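Mannitol dehydrogenase (Helicobacter pylori, PDB 3TWO) probably catalyses the NADP(H)-dependent interconversion of cinnamyl alcohols and the corresponding aldehydes, as a zinc-containing member of the medium-chain alcohol dehydrogenase family. Local coordinates at residues D31-I36 and S133-V138; P59-H64 and P127-Y132. All blocks are in the same frame, centred on the assembly; numbering follows the deposited sequence.

Contact 1. Residues D31-I36 and S133-V138; sequences DVLIDI and SNNIVV
Leu-33 and Val-137 face each other as a non-hydrogen-bonded pair in an antiparallel strand pairing of the GroES-like catalytic domain, where strand 31-40 runs beside strand 135-139. On their face of the sheet, CD1 of Leu-33 lies 4.2 Å from CG2 of Val-137 and also reaches CB of Asn-135. Asp-31 also meets Val-137, its side chain slanting across the valine with CB 3.8 Å from CG1, while the carboxylate OD2 is held by the backbone N of Gly-28. The amide of Asn-135 is held by strand 3-9, OD1 bonded to the hydroxyl of Ser-5 and ND2 to the backbone O of Gln-4.

The other face carries Val-32, Ile-34, Ile-136 and Val-138. CG2 of Ile-136 sits 4.0 Å from CB of Ile-34; with chi1 at -165°, CG1 of Ile-136 stands anti to its backbone N, and the longer branch leads away from the partner strand. Between the two faces the backbone bonds are reciprocal for Val-32 with Val-138 and for Ile-34 with Ile-136. The straightest is Ile-34 N to Ile-136 O, 2.8 Å with 173° at the hydrogen.

Where the pairing ends, Ile-36 leans across to the loop residue Ser-133. Ile-36 N bonds to Asn-134 O, and Ile-36 CD1 lies 3.5 Å from Ser-133 O.

Contact 2. Residues P59-H64 and P127-Y132; sequences PMIPGH and PHMGGY. With ZN (zinc ion), chain G.
The loop entering the catalytic zinc site of the medium-chain alcohol dehydrogenase fold, 59-64, is bonded to the glycine-containing loop 127-132 through the residues just before its zinc ligand, His-64. NE2 of His-64 binds the zinc ion at 2.1 Å, and Cys-42 and Cys-160 are the other protein ligands. Immediately before the histidine, three successive carbonyls are each gripped by a backbone N-H. Ile-61 O accepts from Gly-130 N at 2.6 Å through a bent bond of 132°, Pro-62 O from Tyr-132 N at 3.0 Å, and Gly-63 O from Gly-131 N at 2.7 Å. Such close approach depends on Gly-130, since a CB there would collide with all three oxygens; Gly-63 has no room for one either, against the ring of Tyr-132.

That ring lies along the Pro-62 to Gly-63 peptide. Pro-62 O stands 3.3 Å above one face, toward the rim, with Gly-63 N over the same face, while CD of Pro-62 meets CD2 of Tyr-132 at 3.8 Å. At the other end, Met-129 crosses Ile-61 at about a right angle. A turn at chi2 (-59°) sets SD of the methionine 4.0 Å from CG1 of Ile-61, and a further turn at chi3 (119°) directs CE to Pro-59 O. A water joins Ile-61 N to His-128 O.

Strand 18-24 backs the Met-129 end, Phe-22 touching both Ile-61 and Met-129 while Arg-24 bonds to Met-129 O. Helix 43-49 packs on Pro-62 and His-64 through Asp-45, and helix 323-331 supplies Tyr-327, which hydrogen-bonds the hydroxyl of Tyr-132.

Overall arrangement
Both contacts belong to the GroES-like catalytic domain, their centres 12 Å apart. Along the chain, 31-36 comes first, then 59-64 and 127-132, and finally 133-138, so contact 2 falls between the two halves of contact 1. Residues 127-132 run directly into 133-138, while 59-64 leads into strand 65-73, which pairs with strand 31-40 on the same mixed sheet. The contacts also touch in space, CD1 of Ile-36 packing on Gly-131 O and CD1 of Ile-136 on Met-129 O. Contact 1 thus forms part of the sheet, and contact 2 ties the loop carrying His-64 to the loop that leads into strand 135-139, with the side chain of Tyr-132 about 10 Å from the bound NADPH.

Contact 1. Residues D31-I36 and S133-V138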
ATOM      1  N   ASP B  31     -31.276  15.030 -19.087  1.00 37.25           N
ATOM      2  CA  ASP B  31     -31.638  14.271 -17.866  1.00 35.32           C
ATOM      3  C   ASP B  31     -32.687  13.203 -18.178  1.00 35.08           C
ATOM      4  O   ASP B  31     -33.415  13.285 -19.185  1.00 35.10           O
ATOM      5  CB  ASP B  31     -32.242  15.207 -16.796  1.00 34.47           C
ATOM      6  CG  ASP B  31     -31.229  16.174 -16.192  1.00 35.80           C
ATOM      7  OD1 ASP B  31     -30.027  15.828 -16.127  1.00 32.81           O
ATOM      8  OD2 ASP B  31     -31.651  17.290 -15.771  1.00 37.07           O
ATOM      9  N   VAL B  32     -32.794  12.241 -17.276  1.00 34.26           N
ATOM     10  CA  VAL B  32     -33.955  11.354 -17.211  1.00 34.60           C
ATOM     11  C   VAL B  32     -34.522  11.346 -15.791  1.00 34.84           C
ATOM     12  O   VAL B  32     -33.785  11.506 -14.813  1.00 33.71           O
ATOM     13  CB  VAL B  32     -33.584   9.895 -17.598  1.00 34.88           C
ATOM     14  CG1 VAL B  32     -32.984   9.895 -18.994  1.00 34.48           C
ATOM     15  CG2 VAL B  32     -32.595   9.248 -16.565  1.00 31.16           C
ATOM     16  N   LEU B  33     -35.838  11.195 -15.714  1.00 34.99           N
ATOM     17  CA  LEU B  33     -36.610  11.084 -14.469  1.00 33.98           C
ATOM     18  C   LEU B  33     -36.902   9.610 -14.286  1.00 33.10           C
ATOM     19  O   LEU B  33     -37.532   8.982 -15.139  1.00 34.84           O
ATOM     20  CB  LEU B  33     -37.949  11.839 -14.622  1.00 34.07           C
ATOM     21  CG  LEU B  33     -39.034  11.668 -13.564  1.00 33.84           C
ATOM     22  CD1 LEU B  33     -38.454  11.871 -12.207  1.00 32.70           C
ATOM     23  CD2 LEU B  33     -40.259  12.638 -13.834  1.00 39.01           C
ATOM     24  N   ILE B  34     -36.439   9.060 -13.177  1.00 32.80           N
ATOM     25  CA  ILE B  34     -36.559   7.662 -12.880  1.00 31.10           C
ATOM     26  C   ILE B  34     -37.500   7.510 -11.721  1.00 31.87           C
ATOM     27  O   ILE B  34     -37.329   8.170 -10.682  1.00 32.52           O
ATOM     28  CB  ILE B  34     -35.175   7.102 -12.509  1.00 30.52           C
ATOM     29  CG1 ILE B  34     -34.233   7.143 -13.746  1.00 30.44           C
ATOM     30  CG2 ILE B  34     -35.333   5.708 -11.869  1.00 27.46           C
ATOM     31  CD1 ILE B  34     -32.721   6.903 -13.453  1.00 27.28           C
ATOM     32  N   ASP B  35     -38.506   6.662 -11.893  1.00 32.66           N
ATOM     33  CA  ASP B  35     -39.319   6.187 -10.783  1.00 34.38           C
ATOM     34  C   ASP B  35     -38.560   5.052 -10.103  1.00 32.08           C
ATOM     35  O   ASP B  35     -38.243   4.062 -10.752  1.00 32.29           O
ATOM     36  CB  ASP B  35     -40.660   5.601 -11.271  1.00 36.15           C
ATOM     37  CG  ASP B  35     -41.798   6.576 -11.143  1.00 44.56           C
ATOM     38  OD1 ASP B  35     -41.576   7.804 -11.217  1.00 48.18           O
ATOM     39  OD2 ASP B  35     -42.949   6.102 -10.972  1.00 54.88           O
ATOM     40  N   ILE B  36     -38.331   5.179  -8.809  1.00 30.10           N
ATOM     41  CA  ILE B  36     -37.507   4.224  -8.063  1.00 28.65           C
ATOM     42  C   ILE B  36     -38.350   3.048  -7.540  1.00 29.28           C
ATOM     43  O   ILE B  36     -39.350   3.251  -6.842  1.00 29.32           O
ATOM     44  CB  ILE B  36     -36.791   4.917  -6.923  1.00 28.16           C
ATOM     45  CG1 ILE B  36     -35.783   5.936  -7.478  1.00 24.56           C
ATOM     46  CG2 ILE B  36     -36.068   3.899  -6.007  1.00 26.58           C
ATOM     47  CD1 ILE B  36     -35.040   6.723  -6.381  1.00 27.51           C
ATOM     48  N   SER B 133     -36.252   7.154  -1.794  1.00 28.46           N
ATOM     49  CA  SER B 133     -37.234   8.144  -2.241  1.00 28.64           C
ATOM     50  C   SER B 133     -37.950   7.568  -3.456  1.00 29.79           C
ATOM     51  O   SER B 133     -37.528   6.519  -3.984  1.00 29.63           O
ATOM     52  CB  SER B 133     -36.521   9.450  -2.614  1.00 28.32           C
ATOM     53  OG  SER B 133     -35.684   9.305  -3.759  1.00 30.99           O
ATOM     54  N   ASN B 134     -38.981   8.268  -3.949  1.00 29.59           N
ATOM     55  CA  ASN B 134     -39.827   7.689  -4.983  1.00 29.25           C
ATOM     56  C   ASN B 134     -39.330   7.965  -6.392  1.00 29.19           C
ATOM     57  O   ASN B 134     -39.802   7.347  -7.340  1.00 29.45           O
ATOM     58  CB  ASN B 134     -41.314   8.117  -4.821  1.00 29.48           C
ATOM     59  CG  ASN B 134     -41.533   9.633  -4.970  1.00 32.47           C
ATOM     60  OD1 ASN B 134     -42.659  10.098  -5.248  1.00 36.19           O
ATOM     61  ND2 ASN B 134     -40.502  10.402  -4.766  1.00 25.40           N
ATOM     62  N   ASN B 135     -38.400   8.914  -6.540  1.00 28.35           N
ATOM     63  CA  ASN B 135     -37.897   9.214  -7.867  1.00 28.69           C
ATOM     64  C   ASN B 135     -36.546   9.891  -7.753  1.00 28.67           C
ATOM     65  O   ASN B 135     -36.144  10.261  -6.644  1.00 28.41           O
ATOM     66  CB  ASN B 135     -38.919  10.093  -8.663  1.00 28.91           C
ATOM     67  CG  ASN B 135     -39.128  11.465  -8.047  1.00 28.54           C
ATOM     68  OD1 ASN B 135     -38.188  12.096  -7.552  1.00 32.17           O
ATOM     69  ND2 ASN B 135     -40.374  11.972  -8.114  1.00 27.84           N
ATOM     70  N   ILE B 136     -35.878  10.077  -8.892  1.00 28.39           N
ATOM     71  CA  ILE B 136     -34.581  10.730  -8.930  1.00 28.36           C
ATOM     72  C   ILE B 136     -34.398  11.236 -10.366  1.00 30.47           C
ATOM     73  O   ILE B 136     -34.960  10.622 -11.337  1.00 31.22           O
ATOM     74  CB  ILE B 136     -33.413   9.799  -8.472  1.00 28.87           C
ATOM     75  CG1 ILE B 136     -32.158  10.624  -8.166  1.00 27.03           C
ATOM     76  CG2 ILE B 136     -33.099   8.706  -9.496  1.00 24.65           C
ATOM     77  CD1 ILE B 136     -31.043   9.849  -7.547  1.00 26.51           C
ATOM     78  N   VAL B 137     -33.698  12.369 -10.506  1.00 29.44           N
ATOM     79  CA  VAL B 137     -33.447  12.993 -11.827  1.00 29.97           C
ATOM     80  C   VAL B 137     -31.940  12.919 -12.093  1.00 28.72           C
ATOM     81  O   VAL B 137     -31.176  13.497 -11.329  1.00 28.75           O
ATOM     82  CB  VAL B 137     -33.939  14.509 -11.875  1.00 31.21           C
ATOM     83  CG1 VAL B 137     -33.732  15.130 -13.261  1.00 31.23           C
ATOM     84  CG2 VAL B 137     -35.409  14.617 -11.480  1.00 31.49           C
ATOM     85  N   VAL B 138     -31.517  12.202 -13.136  1.00 27.96           N
ATOM     86  CA  VAL B 138     -30.107  11.931 -13.371  1.00 28.58           C
ATOM     87  C   VAL B 138     -29.698  12.248 -14.819  1.00 29.92           C
ATOM     88  O   VAL B 138     -30.425  11.871 -15.757  1.00 29.42           O
ATOM     89  CB  VAL B 138     -29.771  10.440 -13.061  1.00 28.98           C
ATOM     90  CG1 VAL B 138     -28.278  10.193 -13.199  1.00 27.56           C
ATOM     91  CG2 VAL B 138     -30.236  10.053 -11.656  1.00 26.64           C
TER

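Contact 2. Residues P59-H64 and P127-Y132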
ATOM      1  N   PRO B  59     -31.145  18.123   6.131  1.00 30.60           N
ATOM      2  CA  PRO B  59     -31.702  16.781   6.072  1.00 30.48           C
ATOM      3  C   PRO B  59     -31.099  15.897   4.972  1.00 29.79           C
ATOM      4  O   PRO B  59     -30.878  16.349   3.794  1.00 32.31           O
ATOM      5  CB  PRO B  59     -33.196  17.001   5.808  1.00 30.57           C
ATOM      6  CG  PRO B  59     -33.307  18.320   5.114  1.00 32.50           C
ATOM      7  CD  PRO B  59     -32.112  19.160   5.669  1.00 31.46           C
ATOM      8  N   MET B  60     -30.839  14.656   5.331  1.00 26.78           N
ATOM      9  CA  MET B  60     -30.106  13.769   4.421  1.00 25.95           C
ATOM     10  C   MET B  60     -30.983  12.624   3.968  1.00 26.04           C
ATOM     11  O   MET B  60     -31.707  12.023   4.768  1.00 26.20           O
ATOM     12  CB  MET B  60     -28.890  13.187   5.106  1.00 24.53           C
ATOM     13  CG  MET B  60     -28.027  12.250   4.229  1.00 25.97           C
ATOM     14  SD  MET B  60     -26.576  11.522   5.078  1.00 27.27           S
ATOM     15  CE  MET B  60     -25.734  12.991   5.681  1.00 27.45           C
ATOM     16  N   ILE B  61     -30.906  12.288   2.693  1.00 25.17           N
ATOM     17  CA  ILE B  61     -31.630  11.108   2.211  1.00 24.66           C
ATOM     18  C   ILE B  61     -30.635  10.177   1.564  1.00 24.43           C
ATOM     19  O   ILE B  61     -30.241  10.392   0.404  1.00 24.96           O
ATOM     20  CB  ILE B  61     -32.749  11.460   1.195  1.00 24.75           C
ATOM     21  CG1 ILE B  61     -33.899  12.215   1.883  1.00 25.84           C
ATOM     22  CG2 ILE B  61     -33.336  10.188   0.543  1.00 24.20           C
ATOM     23  CD1 ILE B  61     -35.097  12.601   0.968  1.00 26.27           C
ATOM     24  N   PRO B  62     -30.197   9.146   2.291  1.00 24.99           N
ATOM     25  CA  PRO B  62     -29.160   8.280   1.721  1.00 24.42           C
ATOM     26  C   PRO B  62     -29.733   7.303   0.685  1.00 25.13           C
ATOM     27  O   PRO B  62     -30.921   7.446   0.269  1.00 25.71           O
ATOM     28  CB  PRO B  62     -28.600   7.523   2.950  1.00 23.89           C
ATOM     29  CG  PRO B  62     -29.151   8.257   4.157  1.00 25.60           C
ATOM     30  CD  PRO B  62     -30.497   8.781   3.678  1.00 25.62           C
ATOM     31  N   GLY B  63     -28.907   6.311   0.307  1.00 24.82           N
ATOM     32  CA  GLY B  63     -29.283   5.332  -0.685  1.00 24.45           C
ATOM     33  C   GLY B  63     -28.659   5.609  -2.023  1.00 25.98           C
ATOM     34  O   GLY B  63     -28.911   6.649  -2.637  1.00 25.93           O
ATOM     35  N   HIS B  64     -27.745   4.724  -2.435  1.00 25.70           N
ATOM     36  CA  HIS B  64     -27.125   4.844  -3.753  1.00 25.51           C
ATOM     37  C   HIS B  64     -27.054   3.482  -4.405  1.00 25.80           C
ATOM     38  O   HIS B  64     -26.147   3.212  -5.151  1.00 27.01           O
ATOM     39  CB  HIS B  64     -25.757   5.563  -3.719  1.00 26.33           C
ATOM     40  CG  HIS B  64     -24.764   4.981  -2.758  1.00 25.72           C
ATOM     41  ND1 HIS B  64     -23.707   5.718  -2.262  1.00 29.21           N
ATOM     42  CD2 HIS B  64     -24.682   3.754  -2.168  1.00 24.15           C
ATOM     43  CE1 HIS B  64     -23.021   4.981  -1.399  1.00 25.22           C
ATOM     44  NE2 HIS B  64     -23.596   3.789  -1.326  1.00 26.34           N
ATOM     45  N   PRO B 127     -28.180  20.583  -1.978  1.00 33.82           N
ATOM     46  CA  PRO B 127     -27.803  19.245  -1.492  1.00 32.32           C
ATOM     47  C   PRO B 127     -28.440  18.138  -2.352  1.00 31.83           C
ATOM     48  O   PRO B 127     -29.629  18.229  -2.628  1.00 30.66           O
ATOM     49  CB  PRO B 127     -28.357  19.230  -0.062  1.00 32.34           C
ATOM     50  CG  PRO B 127     -28.977  20.602   0.185  1.00 34.10           C
ATOM     51  CD  PRO B 127     -29.206  21.228  -1.132  1.00 34.07           C
ATOM     52  N   HIS B 128     -27.670  17.132  -2.815  1.00 30.73           N
ATOM     53  CA  HIS B 128     -28.303  16.063  -3.607  1.00 29.51           C
ATOM     54  C   HIS B 128     -28.969  15.036  -2.674  1.00 28.37           C
ATOM     55  O   HIS B 128     -28.456  14.772  -1.587  1.00 27.19           O
ATOM     56  CB  HIS B 128     -27.356  15.337  -4.589  1.00 29.58           C
ATOM     57  CG  HIS B 128     -28.115  14.676  -5.698  1.00 29.68           C
ATOM     58  ND1 HIS B 128     -28.482  15.350  -6.847  1.00 33.28           N
ATOM     59  CD2 HIS B 128     -28.686  13.453  -5.785  1.00 25.76           C
ATOM     60  CE1 HIS B 128     -29.228  14.563  -7.603  1.00 32.32           C
ATOM     61  NE2 HIS B 128     -29.354  13.401  -6.986  1.00 30.87           N
ATOM     62  N   MET B 129     -30.113  14.500  -3.089  1.00 27.27           N
ATOM     63  CA  MET B 129     -30.899  13.576  -2.257  1.00 27.71           C
ATOM     64  C   MET B 129     -30.825  12.192  -2.876  1.00 27.12           C
ATOM     65  O   MET B 129     -30.925  12.059  -4.085  1.00 27.25           O
ATOM     66  CB  MET B 129     -32.366  13.987  -2.188  1.00 27.72           C
ATOM     67  CG  MET B 129     -32.625  15.338  -1.459  1.00 31.26           C
ATOM     68  SD  MET B 129     -32.031  15.305   0.252  1.00 34.79           S
ATOM     69  CE  MET B 129     -30.820  16.613   0.246  1.00 38.09           C
ATOM     70  N   GLY B 130     -30.717  11.164  -2.042  1.00 27.48           N
ATOM     71  CA  GLY B 130     -30.456   9.815  -2.526  1.00 27.71           C
ATOM     72  C   GLY B 130     -31.655   8.970  -2.910  1.00 28.41           C
ATOM     73  O   GLY B 130     -32.758   9.491  -3.259  1.00 28.15           O
ATOM     74  N   GLY B 131     -31.443   7.659  -2.781  1.00 26.54           N
ATOM     75  CA  GLY B 131     -32.329   6.671  -3.316  1.00 26.88           C
ATOM     76  C   GLY B 131     -33.430   6.195  -2.400  1.00 28.29           C
ATOM     77  O   GLY B 131     -34.318   5.475  -2.880  1.00 28.48           O
ATOM     78  N   TYR B 132     -33.438   6.597  -1.101  1.00 27.84           N
ATOM     79  CA  TYR B 132     -34.607   6.243  -0.232  1.00 27.68           C
ATOM     80  C   TYR B 132     -35.806   7.141  -0.549  1.00 27.69           C
ATOM     81  O   TYR B 132     -36.288   7.851   0.310  1.00 28.19           O
ATOM     82  CB  TYR B 132     -34.336   6.361   1.301  1.00 27.31           C
ATOM     83  CG  TYR B 132     -33.190   5.588   1.898  1.00 25.49           C
ATOM     84  CD1 TYR B 132     -32.504   4.571   1.179  1.00 24.55           C
ATOM     85  CD2 TYR B 132     -32.797   5.850   3.194  1.00 22.87           C
ATOM     86  CE1 TYR B 132     -31.408   3.863   1.771  1.00 26.12           C
ATOM     87  CE2 TYR B 132     -31.712   5.091   3.819  1.00 21.63           C
ATOM     88  CZ  TYR B 132     -31.026   4.137   3.094  1.00 24.66           C
ATOM     89  OH  TYR B 132     -29.937   3.484   3.683  1.00 24.39           O
TER
HETATM   90 ZN    ZN G 349     -22.194   2.195  -1.126  1.00 67.89          ZN
HETATM   91  O   HOH W   1     -28.628  13.633   1.087  1.00 19.97           O